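Local coordinates for Rho GTPase-activating protein 5 (Homo sapiens, PDB 5U4V) that probably stimulates GTP hydrolysis by Rho-family GTPases, and is represented here by a pseudoGTPase domain with the architecture of a G domain, at residues F12-D17 / C71-N76; P108-L113 / Q139-D144. One frame throughout, in Å; residues are numbered along the deposited sequence.

How the contacts relate
Contacts 1 and 2 are two parallel strand pairs of one six-stranded sheet, and their centres lie 10 Å apart. They join through neighbouring strands 69-75 and 109-114, which probable backbone hydrogen bonds such as that of Cys73 O with Ile112 N hold together. On the face that carries Leu111 and Leu113, Phe75 CZ also packs 3.5 Å from Phe142 CE1, linking 71-76 directly to 139-144. Together the four segments run from the central strand 8-14 to strand 142-145 at one edge of the sheet. In G domains the loops after the C-terminal ends of such strands usually line the nucleotide site; here 8-14, 69-75 and 109-114 would bring their C-terminal loops to the corresponding edge, though as a pseudoGTPase the domain need not keep a working site.

Contact 1 (F12-D17 / C71-N76); sequences FILGKD and CFCVFN
Cys71 meets Phe12 and Leu14 at the start of this parallel strand pair. Its CA lies 3.3 Å from Phe12 O in a CA-H...O contact. With SG anti to the backbone N (chi1 -177°), the sulfur is carried to within 3.9 Å of Leu14 CD1. Phe72 follows with both backbone polar groups engaged. Its N donates to Phe12 O at 2.8 Å, through a hydrogen bond clearly bent at the hydrogen (132°). Its O accepts a much straighter bond from Leu14 N, also 2.8 Å long. On the sheet face shared with Ile13, the two side chains run side by side in the same direction, and Ile13 CG1 sits 3.6 Å from Phe72 CB while also reaching ring atom CD2.

The strands run only 19° from parallel. They are the first and fourth strands of a 2-3-1-4-5-6 sheet, the order of a Ras-like G domain, and strand 8-14 leads into helix 19-28 as the strand before a P-loop does. Ala20 and Leu23 of that helix pack on Ile13 and Phe72, respectively.

Cys73 turns to the other face, where its SG approaches Leu14 CD1 at 4.0 Å, so one methyl touches both cysteine sulfurs. Phe87 of helix 78-96 packs on Leu14 there. Val74 N then donates to Leu14 O at 3.1 Å, with the donor tilted from the carbonyl plane. The side chains of Val74 and Ile13 cross at a slant, Val74 CG2 lying 4.0 Å from Ile13 CG2. Replacing Ile13 by an alanine removes the branches beside Phe72 and Val74 and would probably open a gap under helix 19-28.

Contact 2 (P108-L113 / Q139-D144); sequences PFTLIL and QCPFVD
Leu111 O is approached by three groups of Phe142 and Val143. Val143 N donates a hydrogen bond of 2.8 Å to it, with the donor almost in line with the carbonyl (C=O...N 177°); Phe142 CA-H adds a weaker contact, and Phe142 CD1 lies 3.3 Å away, the oxygen standing obliquely to the ring. The strands belong to a beta-alpha-beta crossover: helix 124-138 links 109-114 to its parallel neighbour 142-145, at one edge of the G-domain sheet.

Two further backbone bonds fix the pairing, Leu111 N to Pro141 O at 3.0 Å and Leu113 N to Val143 O at 2.8 Å. On the face covered by helix 124-138, Phe142 has CG anti to its backbone N (chi1 174°), which lays the ring toward the neighbouring strand, spanning Leu111 and Leu113. There CD1 meets Leu111 CB at 3.6 Å, while the Leu113 and Phe142 side chains cross obliquely, with CZ of the ring 3.7 Å from Leu113 CB. Cys140 SG packs against Leu111 CG at 3.8 Å. On the reverse face, beneath Val166 of helix 156-173, the Thr110 side chain crosses the Pro141 ring at about a right angle. Back on the Phe142 face, Asp144 OD2 forms a salt bridge with Arg128, whereas Asp144 OD1 rests 3.7 Å from Leu113 CD2.

Contact 1 (F12-D17 / C71-N76)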
loop_
_atom_site.group_PDB
_atom_site.type_symbol
_atom_site.label_atom_id
_atom_site.label_comp_id
_atom_site.label_asym_id
_atom_site.label_seq_id
_atom_site.Cartn_x
_atom_site.Cartn_y
_atom_site.Cartn_z
ATOM N N PHE A 12 -2.735 5.413 4.258
ATOM C CA PHE A 12 -2.645 6.150 3.021
ATOM C C PHE A 12 -2.402 5.195 1.846
ATOM O O PHE A 12 -1.809 4.107 2.004
ATOM C CB PHE A 12 -1.530 7.190 3.103
ATOM C CG PHE A 12 -1.696 8.183 4.233
ATOM C CD1 PHE A 12 -2.438 9.351 4.045
ATOM C CD2 PHE A 12 -1.079 7.969 5.473
ATOM C CE1 PHE A 12 -2.580 10.285 5.075
ATOM C CE2 PHE A 12 -1.195 8.906 6.504
ATOM C CZ PHE A 12 -1.947 10.070 6.305
ATOM N N ILE A 13 -2.896 5.597 0.675
ATOM C CA ILE A 13 -2.777 4.790 -0.525
ATOM C C ILE A 13 -2.358 5.683 -1.691
ATOM O O ILE A 13 -3.134 6.574 -2.117
ATOM C CB ILE A 13 -4.091 4.047 -0.902
ATOM C CG1 ILE A 13 -4.478 3.009 0.153
ATOM C CG2 ILE A 13 -3.945 3.364 -2.257
ATOM C CD1 ILE A 13 -5.875 2.390 -0.049
ATOM N N LEU A 14 -1.153 5.415 -2.215
ATOM C CA LEU A 14 -0.611 6.094 -3.393
ATOM C C LEU A 14 -0.925 5.343 -4.655
ATOM O O LEU A 14 -0.887 4.097 -4.687
ATOM C CB LEU A 14 0.875 6.200 -3.286
ATOM C CG LEU A 14 1.416 7.407 -2.546
ATOM C CD1 LEU A 14 2.805 7.055 -2.047
ATOM C CD2 LEU A 14 1.479 8.590 -3.518
ATOM N N GLY A 15 -1.258 6.082 -5.699
ATOM C CA GLY A 15 -1.586 5.470 -6.972
ATOM C C GLY A 15 -1.694 6.579 -7.975
ATOM O O GLY A 15 -1.959 7.735 -7.624
ATOM N N LYS A 16 -1.451 6.241 -9.222
ATOM C CA LYS A 16 -1.625 7.172 -10.309
ATOM C C LYS A 16 -2.852 6.735 -11.087
ATOM O O LYS A 16 -3.183 5.550 -11.117
ATOM C CB LYS A 16 -0.370 7.211 -11.191
ATOM C CG LYS A 16 -0.245 8.519 -11.961
ATOM C CD LYS A 16 0.940 8.557 -12.899
ATOM C CE LYS A 16 1.055 9.943 -13.517
ATOM N NZ LYS A 16 2.137 10.024 -14.556
ATOM N N ASP A 17 -3.520 7.709 -11.700
ATOM C CA ASP A 17 -4.698 7.466 -12.554
ATOM C C ASP A 17 -5.785 6.679 -11.813
ATOM O O ASP A 17 -6.206 5.601 -12.244
ATOM C CB ASP A 17 -4.295 6.779 -13.883
ATOM C CG ASP A 17 -3.861 7.759 -14.974
ATOM O OD1 ASP A 17 -3.494 8.920 -14.690
ATOM O OD2 ASP A 17 -3.911 7.358 -16.176
ATOM N N CYS A 71 1.476 3.009 4.597
ATOM C CA CYS A 71 1.196 3.457 3.248
ATOM C C CYS A 71 1.210 2.371 2.182
ATOM O O CYS A 71 2.253 1.843 1.837
ATOM C CB CYS A 71 2.156 4.580 2.892
ATOM S SG CYS A 71 1.846 5.263 1.258
ATOM N N PHE A 72 0.030 2.062 1.661
ATOM C CA PHE A 72 -0.107 1.261 0.451
ATOM C C PHE A 72 0.366 1.984 -0.788
ATOM O O PHE A 72 0.023 3.141 -1.001
ATOM C CB PHE A 72 -1.550 0.851 0.235
ATOM C CG PHE A 72 -1.954 -0.359 0.992
ATOM C CD1 PHE A 72 -1.001 -1.155 1.620
ATOM C CD2 PHE A 72 -3.302 -0.723 1.053
ATOM C CE1 PHE A 72 -1.390 -2.290 2.328
ATOM C CE2 PHE A 72 -3.697 -1.863 1.770
ATOM C CZ PHE A 72 -2.738 -2.648 2.402
ATOM N N CYS A 73 1.170 1.300 -1.603
ATOM C CA CYS A 73 1.583 1.863 -2.879
ATOM C C CYS A 73 1.266 0.895 -3.997
ATOM O O CYS A 73 1.801 -0.212 -4.056
ATOM C CB CYS A 73 3.076 2.223 -2.863
ATOM S SG CYS A 73 3.608 3.184 -1.422
ATOM N N VAL A 74 0.386 1.326 -4.882
ATOM C CA VAL A 74 -0.226 0.499 -5.921
ATOM C C VAL A 74 0.242 1.051 -7.270
ATOM O O VAL A 74 0.339 2.248 -7.472
ATOM C CB VAL A 74 -1.786 0.559 -5.866
ATOM C CG1 VAL A 74 -2.461 -0.490 -6.737
ATOM C CG2 VAL A 74 -2.264 0.461 -4.459
ATOM N N PHE A 75 0.535 0.140 -8.180
ATOM C CA PHE A 75 0.962 0.453 -9.534
ATOM C C PHE A 75 0.565 -0.729 -10.422
ATOM O O PHE A 75 0.444 -1.879 -9.931
ATOM C CB PHE A 75 2.483 0.691 -9.581
ATOM C CG PHE A 75 3.299 -0.507 -9.201
ATOM C CD1 PHE A 75 3.446 -0.874 -7.861
ATOM C CD2 PHE A 75 3.869 -1.340 -10.201
ATOM C CE1 PHE A 75 4.163 -2.013 -7.541
ATOM C CE2 PHE A 75 4.571 -2.464 -9.846
ATOM C CZ PHE A 75 4.736 -2.788 -8.531
ATOM N N ASN A 76 0.339 -0.441 -11.707
ATOM C CA ASN A 76 -0.032 -1.456 -12.673
ATOM C C ASN A 76 0.706 -1.336 -14.022
ATOM O O ASN A 76 0.317 -1.945 -15.024
ATOM C CB ASN A 76 -1.556 -1.467 -12.866
ATOM C CG ASN A 76 -2.074 -0.232 -13.514
ATOM O OD1 ASN A 76 -1.351 0.745 -13.685
ATOM N ND2 ASN A 76 -3.351 -0.261 -13.889
#

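Contact 2 (P108-L113 / Q139-D144)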
loop_
_atom_site.group_PDB
_atom_site.type_symbol
_atom_site.label_atom_id
_atom_site.label_comp_id
_atom_site.label_asym_id
_atom_site.label_seq_id
_atom_site.Cartn_x
_atom_site.Cartn_y
_atom_site.Cartn_z
ATOM N N PRO A 108 5.682 2.397 7.498
ATOM C CA PRO A 108 5.191 1.116 6.987
ATOM C C PRO A 108 4.656 1.214 5.569
ATOM O O PRO A 108 3.451 1.455 5.342
ATOM C CB PRO A 108 4.047 0.760 7.944
ATOM C CG PRO A 108 4.280 1.600 9.154
ATOM C CD PRO A 108 4.886 2.878 8.635
ATOM N N PHE A 109 5.546 1.019 4.618
ATOM C CA PHE A 109 5.132 0.953 3.223
ATOM C C PHE A 109 4.712 -0.500 2.902
ATOM O O PHE A 109 5.064 -1.401 3.631
ATOM C CB PHE A 109 6.280 1.386 2.288
ATOM C CG PHE A 109 6.541 2.865 2.227
ATOM C CD1 PHE A 109 5.654 3.743 1.557
ATOM C CD2 PHE A 109 7.715 3.403 2.762
ATOM C CE1 PHE A 109 5.941 5.108 1.456
ATOM C CE2 PHE A 109 7.995 4.777 2.667
ATOM C CZ PHE A 109 7.114 5.630 2.013
ATOM N N THR A 110 3.935 -0.696 1.840
ATOM C CA THR A 110 3.738 -1.991 1.194
ATOM C C THR A 110 3.430 -1.697 -0.258
ATOM O O THR A 110 2.594 -0.803 -0.565
ATOM C CB THR A 110 2.589 -2.834 1.829
ATOM O OG1 THR A 110 2.948 -3.171 3.167
ATOM C CG2 THR A 110 2.322 -4.179 1.021
ATOM N N LEU A 111 4.124 -2.398 -1.143
ATOM C CA LEU A 111 3.964 -2.184 -2.563
ATOM C C LEU A 111 2.984 -3.180 -3.116
ATOM O O LEU A 111 3.182 -4.365 -2.975
ATOM C CB LEU A 111 5.311 -2.266 -3.322
ATOM C CG LEU A 111 6.361 -1.218 -2.942
ATOM C CD1 LEU A 111 7.682 -1.522 -3.656
ATOM C CD2 LEU A 111 5.911 0.213 -3.248
ATOM N N ILE A 112 1.990 -2.674 -3.846
ATOM C CA ILE A 112 1.013 -3.525 -4.427
ATOM C C ILE A 112 1.012 -3.478 -5.920
ATOM O O ILE A 112 0.675 -2.466 -6.478
ATOM C CB ILE A 112 -0.400 -3.255 -3.889
ATOM C CG1 ILE A 112 -0.445 -3.583 -2.388
ATOM C CG2 ILE A 112 -1.421 -4.107 -4.617
ATOM C CD1 ILE A 112 -1.629 -2.947 -1.701
ATOM N N LEU A 113 1.332 -4.603 -6.568
ATOM C CA LEU A 113 1.150 -4.681 -7.979
ATOM C C LEU A 113 -0.224 -5.259 -8.311
ATOM O O LEU A 113 -0.509 -6.424 -8.024
ATOM C CB LEU A 113 2.276 -5.485 -8.620
ATOM C CG LEU A 113 2.136 -5.877 -10.089
ATOM C CD1 LEU A 113 2.054 -4.682 -11.035
ATOM C CD2 LEU A 113 3.318 -6.765 -10.467
ATOM N N GLN A 139 12.724 -1.978 2.118
ATOM C CA GLN A 139 12.522 -3.105 3.051
ATOM C C GLN A 139 11.044 -3.242 3.441
ATOM O O GLN A 139 10.686 -3.271 4.612
ATOM C CB GLN A 139 13.418 -3.001 4.298
ATOM C CG GLN A 139 14.919 -2.962 4.026
ATOM C CD GLN A 139 15.607 -4.321 3.866
ATOM O OE1 GLN A 139 14.980 -5.365 3.852
ATOM N NE2 GLN A 139 16.928 -4.292 3.704
ATOM N N CYS A 140 10.193 -3.248 2.416
ATOM C CA CYS A 140 8.770 -3.325 2.605
ATOM C C CYS A 140 8.237 -4.539 1.857
ATOM O O CYS A 140 8.835 -4.952 0.857
ATOM C CB CYS A 140 8.077 -2.063 2.111
ATOM S SG CYS A 140 8.171 -1.777 0.331
ATOM N N PRO A 141 7.135 -5.116 2.346
ATOM C CA PRO A 141 6.538 -6.223 1.610
ATOM C C PRO A 141 6.105 -5.798 0.212
ATOM O O PRO A 141 5.663 -4.675 -0.005
ATOM C CB PRO A 141 5.310 -6.600 2.435
ATOM C CG PRO A 141 5.655 -6.146 3.824
ATOM C CD PRO A 141 6.430 -4.858 3.613
ATOM N N PHE A 142 6.294 -6.706 -0.736
ATOM C CA PHE A 142 5.762 -6.527 -2.063
ATOM C C PHE A 142 4.727 -7.606 -2.357
ATOM O O PHE A 142 5.049 -8.786 -2.358
ATOM C CB PHE A 142 6.897 -6.546 -3.085
ATOM C CG PHE A 142 6.427 -6.507 -4.488
ATOM C CD1 PHE A 142 5.647 -5.473 -4.930
ATOM C CD2 PHE A 142 6.757 -7.525 -5.375
ATOM C CE1 PHE A 142 5.247 -5.388 -6.253
ATOM C CE2 PHE A 142 6.350 -7.470 -6.713
ATOM C CZ PHE A 142 5.574 -6.403 -7.150
ATOM N N VAL A 143 3.497 -7.168 -2.631
ATOM C CA VAL A 143 2.359 -8.050 -2.934
ATOM C C VAL A 143 1.781 -7.879 -4.332
ATOM O O VAL A 143 1.575 -6.765 -4.787
ATOM C CB VAL A 143 1.230 -7.892 -1.867
ATOM C CG1 VAL A 143 0.123 -8.913 -2.108
ATOM C CG2 VAL A 143 1.756 -8.079 -0.433
ATOM N N ASP A 144 1.500 -8.983 -5.015
ATOM C CA ASP A 144 0.751 -8.950 -6.281
ATOM C C ASP A 144 -0.737 -9.209 -6.062
ATOM O O ASP A 144 -1.108 -10.235 -5.485
ATOM C CB ASP A 144 1.263 -10.016 -7.260
ATOM C CG ASP A 144 2.751 -9.953 -7.485
ATOM O OD1 ASP A 144 3.358 -8.869 -7.406
ATOM O OD2 ASP A 144 3.325 -11.011 -7.758
#